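Local coordinates for versicolorin reductase (Brucella melitensis, PDB 4NIM), which probably catalyses NAD(P)(H)-dependent interconversion of a carbonyl and a hydroxyl group, as short-chain dehydrogenases/reductases do, at residues A32-F35 against A36-A40; N124-A127 against P128-I132; E134-K137 against L138-D142; L231-P234 against A235-A238; I241-A245 against S246-G250. One frame throughout, in Å; residues are numbered along the deposited sequence.

Interaction 1. Residues A32-F35 against A36-A40; sequences ARLF and AERGA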
# COMPACT_ATOMS: atom_id res chain seq x y z
N ALA A 32 9.40 4.21 3.11
CA ALA A 32 9.78 4.41 4.50
C ALA A 32 11.01 5.35 4.56
O ALA A 32 11.00 6.30 5.32
CB ALA A 32 10.06 3.07 5.22
N ARG A 33 12.00 5.10 3.71
CA ARG A 33 13.17 5.97 3.61
C ARG A 33 12.80 7.42 3.31
O ARG A 33 13.31 8.35 3.95
CB ARG A 33 14.15 5.45 2.55
CG ARG A 33 14.93 4.21 3.00
CD ARG A 33 16.21 4.01 2.17
NE ARG A 33 15.82 3.68 0.81
CZ ARG A 33 15.53 2.45 0.37
NH1 ARG A 33 15.65 1.40 1.19
NH2 ARG A 33 15.13 2.27 -0.89
N LEU A 34 11.92 7.63 2.33
CA LEU A 34 11.50 8.99 2.01
C LEU A 34 10.78 9.64 3.22
O LEU A 34 10.98 10.83 3.52
CB LEU A 34 10.57 8.98 0.78
CG LEU A 34 10.09 10.36 0.38
CD1 LEU A 34 11.27 11.26 0.00
CD2 LEU A 34 9.05 10.29 -0.73
N PHE A 35 9.92 8.87 3.87
CA PHE A 35 9.17 9.38 5.02
C PHE A 35 10.14 9.84 6.11
O PHE A 35 9.95 10.89 6.68
CB PHE A 35 8.22 8.35 5.58
CG PHE A 35 6.90 8.28 4.86
CD1 PHE A 35 6.77 8.72 3.54
CD2 PHE A 35 5.78 7.80 5.51
CE1 PHE A 35 5.54 8.69 2.91
CE2 PHE A 35 4.54 7.74 4.85
CZ PHE A 35 4.43 8.18 3.56
N ALA A 36 11.16 9.04 6.38
CA ALA A 36 12.21 9.43 7.36
C ALA A 36 12.97 10.68 6.91
O ALA A 36 13.20 11.63 7.71
CB ALA A 36 13.16 8.25 7.56
N GLU A 37 13.34 10.71 5.64
CA GLU A 37 14.02 11.88 5.06
C GLU A 37 13.17 13.13 5.20
O GLU A 37 13.70 14.22 5.35
CB GLU A 37 14.40 11.63 3.59
CG GLU A 37 15.48 10.56 3.42
CD GLU A 37 15.77 10.18 1.95
OE1 GLU A 37 14.86 10.27 1.08
OE2 GLU A 37 16.91 9.77 1.64
N ARG A 38 11.85 12.98 5.19
CA ARG A 38 10.96 14.12 5.36
C ARG A 38 10.45 14.32 6.77
O ARG A 38 9.46 15.04 6.96
CB ARG A 38 9.79 14.03 4.39
CG ARG A 38 10.26 14.19 2.95
CD ARG A 38 9.09 14.16 1.98
NE ARG A 38 9.57 14.20 0.60
CZ ARG A 38 8.79 14.34 -0.47
NH1 ARG A 38 7.48 14.47 -0.32
NH2 ARG A 38 9.32 14.36 -1.68
N GLY A 39 11.13 13.72 7.74
CA GLY A 39 10.94 14.08 9.15
C GLY A 39 9.96 13.22 9.91
O GLY A 39 9.49 13.61 10.98
N ALA A 40 9.59 12.07 9.36
CA ALA A 40 8.67 11.23 10.12
C ALA A 40 9.26 10.95 11.49
O ALA A 40 10.43 10.61 11.60
CB ALA A 40 8.38 9.94 9.38
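The Arg-38 side chain runs back past Leu-34, one turn earlier. Its CB and CG both pass 3.5 Å from Leu-34 O; CD then comes to 4.1 Å from Leu-34 CD1, and NE approaches that same methyl at 3.4 Å. The extended chain from CG to NE delivers the guanidinium to the leucine tip, where Leu-34 CD2 stands about 4.0 Å above the plane, over its centre. With CG anti to the backbone N (chi1 180°), the Leu-34 branch is carried toward Arg-38; chi2 then presents CD1 to NE and CD2 to the guanidinium face. At the tip, Arg-38 NH1 bonds to Gln-12 OE1. On the backbone, Arg-38 N donates to Leu-34 O. Beyond it a Schellman motif closes the helix: Ala-40 N reaches back to Phe-35 O at 3.0 Å, and Gly-39 N bonds to Ala-36 O at 2.9 Å, with Gly-39 as the C-prime residue at positive phi. The turn brings Ala-40 CB to 4.1 Å from Phe-35 CB. Helix 26-37 links strands 17-20 and 42-47 in a beta-alpha-beta unit of the Rossmann-type fold; Phe-35 packs on both strands, Ala-36 on helix 50-63, and Leu-34 and Arg-38 on helix 234-245.

Interaction 2. Residues N124-A127 against P128-I132; sequences NTRA and PFFLI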
# COMPACT_ATOMS: atom_id res chain seq x y z
N ASN A 124 -3.40 -9.01 -1.10
CA ASN A 124 -3.68 -7.80 -1.89
C ASN A 124 -4.99 -7.08 -1.48
O ASN A 124 -5.15 -5.88 -1.78
CB ASN A 124 -3.70 -8.07 -3.37
CG ASN A 124 -2.37 -8.52 -3.89
OD1 ASN A 124 -1.33 -8.27 -3.27
ND2 ASN A 124 -2.37 -9.09 -5.05
N THR A 125 -5.87 -7.78 -0.77
CA THR A 125 -7.20 -7.27 -0.48
C THR A 125 -7.55 -7.42 0.98
O THR A 125 -7.98 -6.45 1.60
CB THR A 125 -8.30 -8.01 -1.36
OG1 THR A 125 -7.88 -8.10 -2.75
CG2 THR A 125 -9.55 -7.24 -1.29
N ARG A 126 -7.43 -8.63 1.53
CA ARG A 126 -7.79 -8.87 2.93
C ARG A 126 -6.82 -8.15 3.92
O ARG A 126 -7.24 -7.56 4.93
CB ARG A 126 -7.81 -10.37 3.22
CG ARG A 126 -8.45 -10.71 4.56
CD ARG A 126 -8.65 -12.20 4.72
NE ARG A 126 -7.41 -12.91 4.94
CZ ARG A 126 -7.27 -14.22 4.84
NH1 ARG A 126 -8.30 -14.98 4.50
NH2 ARG A 126 -6.09 -14.79 5.03
N ALA A 127 -5.54 -8.23 3.64
CA ALA A 127 -4.56 -7.55 4.51
C ALA A 127 -4.84 -6.05 4.56
O ALA A 127 -5.04 -5.52 5.65
CB ALA A 127 -3.14 -7.90 4.15
N PRO A 128 -4.98 -5.37 3.41
CA PRO A 128 -5.42 -3.98 3.52
C PRO A 128 -6.70 -3.78 4.29
O PRO A 128 -6.80 -2.85 5.07
CB PRO A 128 -5.55 -3.55 2.07
CG PRO A 128 -4.44 -4.33 1.39
CD PRO A 128 -4.45 -5.66 2.06
N PHE A 129 -7.73 -4.61 4.02
CA PHE A 129 -8.94 -4.47 4.78
C PHE A 129 -8.72 -4.42 6.31
O PHE A 129 -9.22 -3.51 6.99
CB PHE A 129 -9.96 -5.56 4.34
CG PHE A 129 -11.34 -5.40 4.92
CD1 PHE A 129 -11.62 -5.76 6.24
CD2 PHE A 129 -12.37 -4.95 4.11
CE1 PHE A 129 -12.91 -5.60 6.76
CE2 PHE A 129 -13.63 -4.77 4.62
CZ PHE A 129 -13.93 -5.12 5.93
N PHE A 130 -8.00 -5.39 6.85
CA PHE A 130 -7.87 -5.50 8.28
C PHE A 130 -6.81 -4.52 8.84
O PHE A 130 -6.99 -4.02 9.93
CB PHE A 130 -7.67 -6.96 8.70
CG PHE A 130 -8.93 -7.70 8.60
CD1 PHE A 130 -9.92 -7.51 9.56
CD2 PHE A 130 -9.24 -8.44 7.49
CE1 PHE A 130 -11.16 -8.11 9.41
CE2 PHE A 130 -10.48 -9.03 7.34
CZ PHE A 130 -11.43 -8.88 8.33
N LEU A 131 -5.84 -4.14 8.04
CA LEU A 131 -4.91 -3.04 8.46
C LEU A 131 -5.66 -1.71 8.52
O LEU A 131 -5.50 -0.92 9.45
CB LEU A 131 -3.75 -2.92 7.47
CG LEU A 131 -2.77 -4.09 7.56
CD1 LEU A 131 -1.96 -4.18 6.28
CD2 LEU A 131 -1.86 -3.84 8.74
N ILE A 132 -6.56 -1.51 7.55
CA ILE A 132 -7.38 -0.32 7.52
C ILE A 132 -8.32 -0.31 8.72
O ILE A 132 -8.46 0.72 9.39
CB ILE A 132 -8.18 -0.22 6.19
CG1 ILE A 132 -7.25 0.17 5.03
CG2 ILE A 132 -9.27 0.84 6.29
CD1 ILE A 132 -7.81 -0.08 3.65
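Phe-129 N donates to Thr-125 O at 3.1 Å, Phe-130 N to Arg-126 O at 3.0 Å and Leu-131 N to Ala-127 O at 2.9 Å, so three successive i to i+4 bonds carry the helix from one segment into the next. The turn before them is less regular: the backbone widens to a pi-type turn at 124-126, and Pro-128, which has no N-H to give, kinks the helix. In place of a bond to Asn-124 O, its ring sets CG 3.6 Å from that oxygen. All this sits midway along helix 114-142, one of the long helices flanking the parallel sheet of the Rossmann-type fold, with Pro-128 and Leu-131 turned onto strand 96-99. The Asn-124 side chain is tied to Leu-103 N through OD1 and to Ser-169 OG through ND2, and packs on Tyr-166 and Lys-170 of the family's YxxxK pattern, consistent with a place beside the active site. Leu-131 leans back over the preceding turn and brings CG to 3.3 Å from Ala-127 O. On another side, Arg-126 CG touches the rim of the Phe-130 ring, 3.8 Å from CD2. With CG anti to its backbone N (chi1 -168°), Arg-126 directs its chain past the aromatic; the guanidinium and ring planes are 62° apart, and NH2 is bonded to Glu-75 O. Phe-129 CD1 stands 3.6 Å above one face of the Phe-130 ring.

Interaction 3. Residues E134-K137 against L138-D142; sequences EAIK and LFRRD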
# COMPACT_ATOMS: atom_id res chain seq x y z
N GLU A 134 -7.95 -1.68 11.65
CA GLU A 134 -7.21 -1.35 12.85
C GLU A 134 -6.73 0.10 12.87
O GLU A 134 -6.70 0.72 13.94
CB GLU A 134 -6.02 -2.30 13.07
CG GLU A 134 -6.43 -3.73 13.39
CD GLU A 134 -7.34 -3.80 14.60
OE1 GLU A 134 -7.01 -3.24 15.65
OE2 GLU A 134 -8.42 -4.42 14.50
N ALA A 135 -6.29 0.62 11.73
CA ALA A 135 -5.80 2.01 11.70
C ALA A 135 -6.94 2.99 12.00
O ALA A 135 -6.80 3.91 12.79
CB ALA A 135 -5.18 2.32 10.34
N ILE A 136 -8.12 2.73 11.45
CA ILE A 136 -9.24 3.62 11.68
C ILE A 136 -9.70 3.57 13.14
O ILE A 136 -10.08 4.59 13.69
CB ILE A 136 -10.42 3.31 10.70
CG1 ILE A 136 -10.01 3.69 9.27
CG2 ILE A 136 -11.70 4.03 11.12
CD1 ILE A 136 -11.02 3.22 8.22
N LYS A 137 -9.55 2.43 13.81
CA LYS A 137 -9.89 2.38 15.22
C LYS A 137 -8.94 3.35 16.02
O LYS A 137 -9.39 4.08 16.88
CB LYS A 137 -9.75 0.97 15.75
CG LYS A 137 -10.86 -0.01 15.30
CD LYS A 137 -10.54 -1.43 15.77
CE LYS A 137 -11.52 -2.48 15.19
NZ LYS A 137 -11.12 -3.87 15.52
N LEU A 138 -7.66 3.36 15.68
CA LEU A 138 -6.71 4.31 16.35
C LEU A 138 -7.00 5.76 15.95
O LEU A 138 -6.94 6.66 16.78
CB LEU A 138 -5.27 3.97 16.02
CG LEU A 138 -4.80 2.61 16.55
CD1 LEU A 138 -3.30 2.48 16.32
CD2 LEU A 138 -5.18 2.41 18.00
N PHE A 139 -7.27 6.00 14.66
CA PHE A 139 -7.56 7.36 14.23
C PHE A 139 -8.74 7.91 15.03
O PHE A 139 -8.66 9.03 15.57
CB PHE A 139 -7.87 7.45 12.77
CG PHE A 139 -6.73 7.08 11.84
CD1 PHE A 139 -5.39 7.27 12.19
CD2 PHE A 139 -7.02 6.62 10.56
CE1 PHE A 139 -4.37 6.95 11.29
CE2 PHE A 139 -6.03 6.28 9.66
CZ PHE A 139 -4.70 6.46 10.03
N ARG A 140 -9.80 7.13 15.15
CA ARG A 140 -10.99 7.55 15.91
C ARG A 140 -10.71 7.75 17.40
O ARG A 140 -11.22 8.70 17.99
CB ARG A 140 -12.13 6.57 15.74
CG ARG A 140 -12.64 6.54 14.31
CD ARG A 140 -13.55 5.36 14.06
NE ARG A 140 -14.87 5.46 14.65
CZ ARG A 140 -15.33 4.75 15.68
NH1 ARG A 140 -14.57 3.87 16.33
NH2 ARG A 140 -16.59 4.86 15.99
N ARG A 141 -9.97 6.83 18.01
CA ARG A 141 -9.70 6.88 19.43
C ARG A 141 -9.00 8.21 19.76
O ARG A 141 -9.30 8.82 20.79
CB ARG A 141 -8.79 5.71 19.83
CG ARG A 141 -8.47 5.70 21.32
CD ARG A 141 -7.41 4.69 21.65
NE ARG A 141 -6.10 5.19 21.25
CZ ARG A 141 -5.00 4.46 21.20
NH1 ARG A 141 -5.03 3.17 21.55
NH2 ARG A 141 -3.86 5.04 20.82
N ASP A 142 -8.06 8.64 18.91
CA ASP A 142 -7.22 9.79 19.25
C ASP A 142 -7.63 11.04 18.43
O ASP A 142 -6.95 12.04 18.48
CB ASP A 142 -5.74 9.45 19.04
CG ASP A 142 -5.24 8.37 19.96
OD1 ASP A 142 -5.83 8.20 21.04
OD2 ASP A 142 -4.25 7.69 19.61
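The C-terminal turns of helix 114-142, which runs beside helix 77-91, bring Phe-139 back over Ala-135. Phe-139 N donates to Ala-135 O at 2.8 Å, and the same oxygen lies 3.3 Å above one face of the Phe-139 ring, offset toward its rim. With CG beside the backbone N (chi1 -65°), the ring swings back along the helix until CE2 meets Ala-135 CB at 4.1 Å. The next bond, from Arg-140 N to Ile-136 O, is nearly straight, with an N-H...O angle of 170°. Alongside it the aliphatic part of Arg-140 runs past Ile-136, whose CG2 touches CD at 3.7 Å. Leu-138 N makes a weak bond to Glu-134 O, and Leu-138 CD2 lies above one face of the Arg-141 guanidinium, toward its rim. Leu-138 also packs on helix 77-91. Two salt bridges lie along this end of the helix. Lys-137, extended beyond CG, reaches back with NZ to Glu-134 OE2 at 2.9 Å, on the syn side. Arg-141 grips Asp-142 side-on: NE meets OD1 at 3.0 Å from above the carboxylate plane, while NH2 meets OD2 at 2.9 Å on the syn side. Since Arg-141 NH1 also bridges to Asp-88, two carboxylates fix the rotation of the guanidinium and probably balance its charge, and the bridge to Asp-88 joins the helix end to helix 77-91.

Interaction 4. Residues L231-P234 against A235-A238; sequences LLDP and AKVA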
# COMPACT_ATOMS: atom_id res chain seq x y z
N LEU A 231 10.67 0.12 -16.25
CA LEU A 231 9.99 -0.24 -15.04
C LEU A 231 9.97 1.02 -14.14
O LEU A 231 10.81 1.89 -14.29
CB LEU A 231 10.71 -1.43 -14.41
CG LEU A 231 10.62 -2.71 -15.24
CD1 LEU A 231 11.67 -3.71 -14.79
CD2 LEU A 231 9.23 -3.33 -15.15
N LEU A 232 8.98 1.16 -13.27
CA LEU A 232 8.86 2.39 -12.48
C LEU A 232 9.93 2.43 -11.39
O LEU A 232 10.28 1.39 -10.81
CB LEU A 232 7.48 2.53 -11.82
CG LEU A 232 6.21 2.44 -12.69
CD1 LEU A 232 4.94 2.71 -11.88
CD2 LEU A 232 6.28 3.39 -13.84
N ASP A 233 10.39 3.63 -11.09
CA ASP A 233 11.39 3.85 -10.04
C ASP A 233 10.66 4.02 -8.68
O ASP A 233 9.92 4.99 -8.48
CB ASP A 233 12.16 5.12 -10.38
CG ASP A 233 13.25 5.45 -9.36
OD1 ASP A 233 13.30 4.86 -8.25
OD2 ASP A 233 14.05 6.31 -9.67
N PRO A 234 10.91 3.10 -7.72
CA PRO A 234 10.19 3.18 -6.44
C PRO A 234 10.41 4.52 -5.70
O PRO A 234 9.53 4.96 -4.96
CB PRO A 234 10.76 2.01 -5.62
CG PRO A 234 11.71 1.28 -6.48
CD PRO A 234 11.86 1.97 -7.79
N ALA A 235 11.57 5.16 -5.88
CA ALA A 235 11.83 6.44 -5.21
C ALA A 235 10.86 7.50 -5.75
O ALA A 235 10.36 8.32 -5.00
CB ALA A 235 13.28 6.87 -5.37
N LYS A 236 10.53 7.44 -7.04
CA LYS A 236 9.56 8.41 -7.59
C LYS A 236 8.14 8.06 -7.22
O LYS A 236 7.35 8.96 -6.89
CB LYS A 236 9.72 8.58 -9.10
CG LYS A 236 11.15 8.92 -9.55
CD LYS A 236 11.78 10.08 -8.77
CE LYS A 236 13.21 10.39 -9.21
NZ LYS A 236 13.25 10.67 -10.66
N VAL A 237 7.81 6.77 -7.23
CA VAL A 237 6.51 6.33 -6.74
C VAL A 237 6.30 6.78 -5.28
O VAL A 237 5.24 7.30 -4.93
CB VAL A 237 6.30 4.80 -6.85
CG1 VAL A 237 4.92 4.44 -6.34
CG2 VAL A 237 6.47 4.30 -8.29
N ALA A 238 7.34 6.64 -4.46
CA ALA A 238 7.25 7.09 -3.07
C ALA A 238 6.84 8.55 -2.93
O ALA A 238 6.13 8.90 -2.01
CB ALA A 238 8.54 6.82 -2.32
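Asp-233 turns its carboxylate over the start of the helix, and OD1 accepts from Ala-235 N at 2.9 Å. The donor comes from above the carboxylate plane, 48° out of it, rather than within it. CG stands anti to the backbone N of Asp-233 (chi1 -180°), which carries the carboxylate forward to this amide. OD1 also lies 3.5 Å from Ala-235 CB. OD2 faces Lys-236, whose chain, bent at chi2 and chi4, crosses the aspartate at a slant with CG 3.9 Å from Asp-233 OD2, but NZ remains 4.5 Å from that oxygen, beyond salt-bridge distance. OD1 accepting from the amide two residues on makes an Asx turn, with Asp-233 as N-cap of helix 234-245 and Pro-234 as the first helical residue. The negative carboxylate at this helix start would probably be favoured by the helix dipole. The carbonyl of Asp-233 is used too, accepting from Val-237 N at 3.0 Å with an N-H...O angle of 170°, and weakly from Lys-236 N. Pro-234 O takes the following bond, from Ala-238 N at 2.8 Å. On the side facing the sheet, Val-237 CG2 meets Leu-232 CB at 4.1 Å and approaches Asp-233 O. Both apolar side chains pack on Ile-196 of strand 190-196 and Phe-259 of strand 256-259, while Pro-234 and Ala-238 touch helix 26-37.

Interaction 5. Residues I241-A245 against S246-G250; sequences IAFLA and SEESG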
# COMPACT_ATOMS: atom_id res chain seq x y z
N ILE A 241 3.14 8.82 -3.21
CA ILE A 241 2.58 8.34 -1.96
C ILE A 241 2.67 9.40 -0.88
O ILE A 241 1.67 9.66 -0.17
CB ILE A 241 3.28 7.03 -1.52
CG1 ILE A 241 2.91 5.88 -2.49
CG2 ILE A 241 2.87 6.65 -0.09
CD1 ILE A 241 3.65 4.59 -2.23
N ALA A 242 3.85 10.00 -0.71
CA ALA A 242 3.99 11.08 0.24
C ALA A 242 2.99 12.22 0.04
O ALA A 242 2.40 12.73 1.04
CB ALA A 242 5.43 11.60 0.25
N PHE A 243 2.75 12.61 -1.21
CA PHE A 243 1.76 13.63 -1.51
C PHE A 243 0.43 13.24 -0.89
O PHE A 243 -0.19 14.01 -0.15
CB PHE A 243 1.64 13.89 -3.02
CG PHE A 243 0.41 14.68 -3.44
CD1 PHE A 243 0.34 16.06 -3.24
CD2 PHE A 243 -0.65 14.05 -4.08
CE1 PHE A 243 -0.76 16.80 -3.65
CE2 PHE A 243 -1.76 14.79 -4.50
CZ PHE A 243 -1.81 16.16 -4.28
N LEU A 244 -0.01 12.01 -1.20
CA LEU A 244 -1.30 11.52 -0.78
C LEU A 244 -1.40 11.30 0.72
O LEU A 244 -2.49 11.41 1.26
CB LEU A 244 -1.68 10.21 -1.48
CG LEU A 244 -1.81 10.28 -3.00
CD1 LEU A 244 -1.97 8.88 -3.62
CD2 LEU A 244 -3.01 11.14 -3.34
N ALA A 245 -0.26 11.05 1.37
CA ALA A 245 -0.20 10.82 2.81
C ALA A 245 -0.10 12.07 3.62
O ALA A 245 -0.30 11.99 4.84
CB ALA A 245 1.00 9.94 3.14
N SER A 246 0.15 13.21 2.96
CA SER A 246 0.49 14.48 3.61
C SER A 246 -0.58 15.53 3.39
O SER A 246 -1.48 15.35 2.59
CB SER A 246 1.78 15.04 2.99
OG SER A 246 1.54 15.55 1.69
N GLU A 247 -0.44 16.65 4.11
CA GLU A 247 -1.35 17.81 4.05
C GLU A 247 -1.37 18.44 2.69
O GLU A 247 -2.29 19.18 2.38
CB GLU A 247 -0.94 18.90 5.10
N GLU A 248 -0.36 18.17 1.87
CA GLU A 248 -0.25 18.80 0.58
C GLU A 248 -1.43 18.39 -0.33
O GLU A 248 -1.83 19.15 -1.19
CB GLU A 248 1.08 18.43 -0.05
CG GLU A 248 1.60 19.38 -1.09
CD GLU A 248 1.81 20.82 -0.64
OE1 GLU A 248 2.07 21.12 0.52
OE2 GLU A 248 1.69 21.70 -1.50
N SER A 249 -1.99 17.20 -0.13
CA SER A 249 -3.17 16.76 -0.91
C SER A 249 -4.52 17.18 -0.33
O SER A 249 -5.61 16.81 -0.88
CB SER A 249 -3.12 15.27 -1.14
OG SER A 249 -3.03 14.58 0.09
N GLY A 250 -4.45 17.96 0.73
CA GLY A 250 -5.60 18.64 1.32
C GLY A 250 -6.67 17.64 1.73
O GLY A 250 -6.37 16.61 2.36
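Phe-243 O is gripped from several sides where helix 234-245 ends: Ser-246 N donates to it at 3.2 Å, and Ser-249 OG lies 2.9 Å away. The amide comes from well above the carbonyl plane, 65° out of it. In one of its two conformers Ser-246 also brings OG to 3.0 Å from Phe-243 O. Ser-249 OG is 3.0 Å from Ser-246 O as well, and it has a weak hydrogen bond with Arg-190 NH1 of strand 190-196. Ser-249 holds OG between its backbone N and carbonyl carbon (chi1 56°), which turns the hydroxyl back to the helix end. Beside these polar groups the Phe-243 ring packs against residues 248-249. Ser-249 CB sits over one ring face, 3.6 Å from the centroid, in a CH-pi contact. The Glu-248 and Phe-243 side chains cross at about a right angle, with Glu-248 CB 4.0 Å from Phe-243 CD1. Ala-242 and Ala-245, on the inner side of the helix, touch Phe-35 of helix 26-37. Ser-246 is the first residue to leave helical geometry; in the same conformer its OG accepts from Glu-248 N at 3.2 Å, which makes an ST turn. That turn leads into the short 3-10 segment 247-249 and so passes the chain from the helix end toward strand 256-259.

Along the chain the contacts follow one another from interaction 1 to interaction 5, on three helices packed about the parallel seven-stranded Rossmann-type sheet. Interactions 2 and 3 share helix 114-142, their centres about 15 Å apart. Interactions 4 and 5 mark the two ends of helix 234-245. The centres of interactions 4 and 5 are about 16 Å apart. Interaction 1, at the end of helix 26-37, touches both: Leu-34 CD2 lies 3.5 Å from Ala-238 O, and Arg-38 NH1 is 3.6 Å from Ala-242 CB. Interactions 2 and 4 lie on opposite sides of the chain's centre, their own centres about 23 Å apart. Helices 26-37 and 234-245 thus pack together on one face of the sheet and helix 114-142 on the other, the helix-sheet-helix sandwich of the SDR fold.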